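Local coordinates for hypothetical protein VC1899 (Vibrio cholerae, PDB 1XMX) that is of uncharacterised function but carries a Card1-like endonuclease domain of the PDDEXK clan and probably binds nucleic acid, at residues K303-E308 / T376-A381. Sequence-based numbering, arbitrary orientation.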
ATOM      1  N   LYS A 303      -7.717   1.378  -0.691  1.00 16.96           N
ATOM      2  CA  LYS A 303      -6.805   1.100  -1.818  1.00 15.32           C
ATOM      3  C   LYS A 303      -5.306   1.178  -1.368  1.00 16.39           C
ATOM      4  O   LYS A 303      -4.880   2.174  -0.729  1.00 12.13           O
ATOM      5  CB  LYS A 303      -7.027   2.122  -2.902  1.00 15.08           C
ATOM      6  CG  LYS A 303      -8.426   2.285  -3.306  1.00 15.54           C
ATOM      7  CD  LYS A 303      -8.615   3.421  -4.298  1.00 15.34           C
ATOM      8  CE  LYS A 303     -10.100   3.642  -4.452  1.00 17.55           C
ATOM      9  NZ  LYS A 303     -10.351   4.678  -5.417  1.00 19.36           N
ATOM     10  N   LEU A 304      -4.510   0.161  -1.725  1.00 17.20           N
ATOM     11  CA  LEU A 304      -3.055   0.144  -1.353  1.00 16.52           C
ATOM     12  C   LEU A 304      -2.339   1.217  -2.139  1.00 16.39           C
ATOM     13  O   LEU A 304      -2.499   1.289  -3.360  1.00 17.22           O
ATOM     14  CB  LEU A 304      -2.421  -1.210  -1.665  1.00 14.88           C
ATOM     15  CG  LEU A 304      -0.958  -1.376  -1.230  1.00 16.64           C
ATOM     16  CD1 LEU A 304      -0.823  -1.478   0.332  1.00 14.78           C
ATOM     17  CD2 LEU A 304      -0.323  -2.553  -1.937  1.00 13.46           C
ATOM     18  N   HIS A 305      -1.620   2.095  -1.433  1.00 16.23           N
ATOM     19  CA  HIS A 305      -0.794   3.151  -2.058  1.00 17.11           C
ATOM     20  C   HIS A 305       0.666   2.923  -1.667  1.00 19.12           C
ATOM     21  O   HIS A 305       1.005   2.936  -0.469  1.00 18.33           O
ATOM     22  CB  HIS A 305      -1.164   4.523  -1.535  1.00 19.18           C
ATOM     23  CG  HIS A 305      -2.396   5.088  -2.161  1.00 20.21           C
ATOM     24  ND1 HIS A 305      -3.624   4.457  -2.083  1.00 22.20           N
ATOM     25  CD2 HIS A 305      -2.583   6.191  -2.914  1.00 20.98           C
ATOM     26  CE1 HIS A 305      -4.521   5.172  -2.740  1.00 22.44           C
ATOM     27  NE2 HIS A 305      -3.919   6.239  -3.245  1.00 22.16           N
ATOM     28  N   ILE A 306       1.503   2.702  -2.676  1.00 19.22           N
ATOM     29  CA  ILE A 306       2.945   2.514  -2.468  1.00 21.08           C
ATOM     30  C   ILE A 306       3.782   3.689  -2.995  1.00 19.64           C
ATOM     31  O   ILE A 306       3.643   4.154  -4.149  1.00 18.94           O
ATOM     32  CB  ILE A 306       3.469   1.252  -3.204  1.00 21.96           C
ATOM     33  CG1 ILE A 306       2.722   0.010  -2.770  1.00 21.47           C
ATOM     34  CG2 ILE A 306       5.018   1.009  -2.892  1.00 23.13           C
ATOM     35  CD1 ILE A 306       2.971  -1.114  -3.817  1.00 25.14           C
ATOM     36  N   ILE A 307       4.737   4.096  -2.180  1.00 20.41           N
ATOM     37  CA  ILE A 307       5.624   5.174  -2.571  1.00 20.84           C
ATOM     38  C   ILE A 307       7.059   4.642  -2.546  1.00 22.82           C
ATOM     39  O   ILE A 307       7.531   4.138  -1.492  1.00 20.69           O
ATOM     40  CB  ILE A 307       5.481   6.366  -1.611  1.00 19.57           C
ATOM     41  CG1 ILE A 307       4.027   6.819  -1.558  1.00 18.57           C
ATOM     42  CG2 ILE A 307       6.421   7.546  -2.070  1.00 18.41           C
ATOM     43  CD1 ILE A 307       3.732   7.812  -0.428  1.00 18.01           C
ATOM     44  N   GLU A 308       7.715   4.716  -3.707  1.00 21.55           N
ATOM     45  CA  GLU A 308       9.132   4.436  -3.795  1.00 22.59           C
ATOM     46  C   GLU A 308       9.833   5.784  -3.696  1.00 22.51           C
ATOM     47  O   GLU A 308       9.451   6.734  -4.404  1.00 21.50           O
ATOM     48  CB  GLU A 308       9.501   3.856  -5.158  1.00 26.36           C
ATOM     49  CG  GLU A 308      10.944   3.321  -5.183  1.00 32.07           C
ATOM     50  CD  GLU A 308      11.237   2.460  -6.389  1.00 36.39           C
ATOM     51  OE1 GLU A 308      10.274   2.065  -7.081  1.00 38.32           O
ATOM     52  OE2 GLU A 308      12.437   2.180  -6.663  1.00 38.96           O
ATOM     53  N   THR A 376      -0.912  15.169  -0.417  1.00 18.56           N
ATOM     54  CA  THR A 376      -2.317  15.375  -0.073  1.00 19.98           C
ATOM     55  C   THR A 376      -3.152  15.239  -1.323  1.00 19.05           C
ATOM     56  O   THR A 376      -4.110  14.511  -1.349  1.00 22.72           O
ATOM     57  CB  THR A 376      -2.550  16.783   0.604  1.00 19.74           C
ATOM     58  OG1 THR A 376      -1.687  16.928   1.739  1.00 19.42           O
ATOM     59  CG2 THR A 376      -4.016  16.907   1.132  1.00 19.89           C
ATOM     60  N   GLN A 377      -2.774  15.919  -2.377  1.00 19.06           N
ATOM     61  CA  GLN A 377      -3.492  15.793  -3.615  1.00 19.57           C
ATOM     62  C   GLN A 377      -3.611  14.342  -4.064  1.00 19.09           C
ATOM     63  O   GLN A 377      -4.711  13.917  -4.457  1.00 19.74           O
ATOM     64  CB  GLN A 377      -2.843  16.650  -4.685  1.00 19.12           C
ATOM     65  CG  GLN A 377      -2.918  18.137  -4.295  1.00 22.84           C
ATOM     66  CD  GLN A 377      -2.134  19.058  -5.227  1.00 24.03           C
ATOM     67  OE1 GLN A 377      -1.192  18.638  -5.921  1.00 25.60           O
ATOM     68  NE2 GLN A 377      -2.464  20.318  -5.189  1.00 23.29           N
ATOM     69  N   TRP A 378      -2.522  13.570  -3.961  1.00 16.75           N
ATOM     70  CA  TRP A 378      -2.483  12.188  -4.470  1.00 15.34           C
ATOM     71  C   TRP A 378      -3.463  11.390  -3.642  1.00 17.19           C
ATOM     72  O   TRP A 378      -4.286  10.622  -4.206  1.00 15.01           O
ATOM     73  CB  TRP A 378      -1.100  11.564  -4.322  1.00 14.16           C
ATOM     74  CG  TRP A 378      -0.909  10.212  -4.972  1.00 11.70           C
ATOM     75  CD1 TRP A 378      -1.248   9.847  -6.250  1.00 10.47           C
ATOM     76  CD2 TRP A 378      -0.284   9.077  -4.371  1.00 12.13           C
ATOM     77  NE1 TRP A 378      -0.929   8.494  -6.457  1.00 10.91           N
ATOM     78  CE2 TRP A 378      -0.309   8.024  -5.318  1.00 11.22           C
ATOM     79  CE3 TRP A 378       0.278   8.832  -3.112  1.00 11.27           C
ATOM     80  CZ2 TRP A 378       0.236   6.782  -5.043  1.00 11.90           C
ATOM     81  CZ3 TRP A 378       0.783   7.592  -2.840  1.00 10.96           C
ATOM     82  CH2 TRP A 378       0.784   6.585  -3.819  1.00 11.40           C
ATOM     83  N   PHE A 379      -3.436  11.630  -2.323  1.00 16.52           N
ATOM     84  CA  PHE A 379      -4.317  10.885  -1.407  1.00 17.42           C
ATOM     85  C   PHE A 379      -5.796  11.285  -1.505  1.00 19.35           C
ATOM     86  O   PHE A 379      -6.678  10.457  -1.216  1.00 19.55           O
ATOM     87  CB  PHE A 379      -3.893  11.057   0.032  1.00 16.85           C
ATOM     88  CG  PHE A 379      -2.557  10.426   0.365  1.00 19.12           C
ATOM     89  CD1 PHE A 379      -2.200   9.180  -0.164  1.00 18.12           C
ATOM     90  CD2 PHE A 379      -1.652  11.079   1.211  1.00 17.76           C
ATOM     91  CE1 PHE A 379      -0.980   8.563   0.190  1.00 18.77           C
ATOM     92  CE2 PHE A 379      -0.419  10.453   1.571  1.00 18.27           C
ATOM     93  CZ  PHE A 379      -0.086   9.207   1.055  1.00 16.94           C
ATOM     94  N   LYS A 380      -6.064  12.555  -1.812  1.00 20.73           N
ATOM     95  CA  LYS A 380      -7.429  13.022  -2.065  1.00 21.48           C
ATOM     96  C   LYS A 380      -8.006  12.298  -3.279  1.00 20.93           C
ATOM     97  O   LYS A 380      -9.166  11.878  -3.241  1.00 21.46           O
ATOM     98  CB  LYS A 380      -7.527  14.537  -2.269  1.00 21.94           C
ATOM     99  CG  LYS A 380      -7.065  15.327  -1.017  1.00 27.88           C
ATOM    100  CD  LYS A 380      -7.675  16.716  -0.932  1.00 30.29           C
ATOM    101  CE  LYS A 380      -6.557  17.769  -0.695  1.00 32.57           C
ATOM    102  NZ  LYS A 380      -7.040  19.109  -0.272  1.00 33.33           N
ATOM    103  N   ALA A 381      -7.203  12.169  -4.330  1.00 19.54           N
ATOM    104  CA  ALA A 381      -7.620  11.444  -5.522  1.00 19.99           C
ATOM    105  C   ALA A 381      -8.033  10.012  -5.248  1.00 19.57           C
ATOM    106  O   ALA A 381      -8.771   9.446  -6.041  1.00 22.52           O
ATOM    107  CB  ALA A 381      -6.598  11.556  -6.647  1.00 18.84           C
TER
HETATM  108  O   HOH W   1      -8.161   6.375  -6.942  1.00 38.47           O
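The imidazole of His305 meets the indole of Trp378 edge to face: CD2 of His305 stands over the six-membered ring of Trp378, 3.5 Å from its CH2, with the two planes at 72°. Trp378 reaches the strand because its CG lies anti to its own backbone N (chi1 -173°), which carries the benzo end of the indole across beneath the histidine. Phe379 completes the aromatic cluster more loosely; its CD1 comes 4.1 Å from CD2 of His305, and those two rings lie obliquely.

The aliphatic packing comes from Ile307, whose CG1 sits 3.6 Å from CZ3 of Trp378, while its CD1 extends as far as CZ of Phe379 at 4.3 Å. The indole is thus lodged between His305 and Ile307, two residues apart on the strand, at i and i+2.

Polar bonds fix the histidine. Its ND1 donates to the carbonyl O of Lys303 over 2.9 Å, almost within the imidazole plane but well above the plane of that carbonyl, and NE2 is hydrogen-bonded to Arg338. That arginine also makes a cation-pi contact with Trp378, tying both rings to the neighbouring strand 338-343. Farther out, one water accepts from NZ of Lys303 and donates to O of Ala381, a water bridge from strand to helix.

Here residues 376-380 of the C-terminal helix 371-380 run nearly antiparallel, at 156°, to strand residues 303-308 of the mixed sheet: buried helix-on-sheet packing in the alpha/beta core of the Card1-like endonuclease family domain (PDDEXK clan).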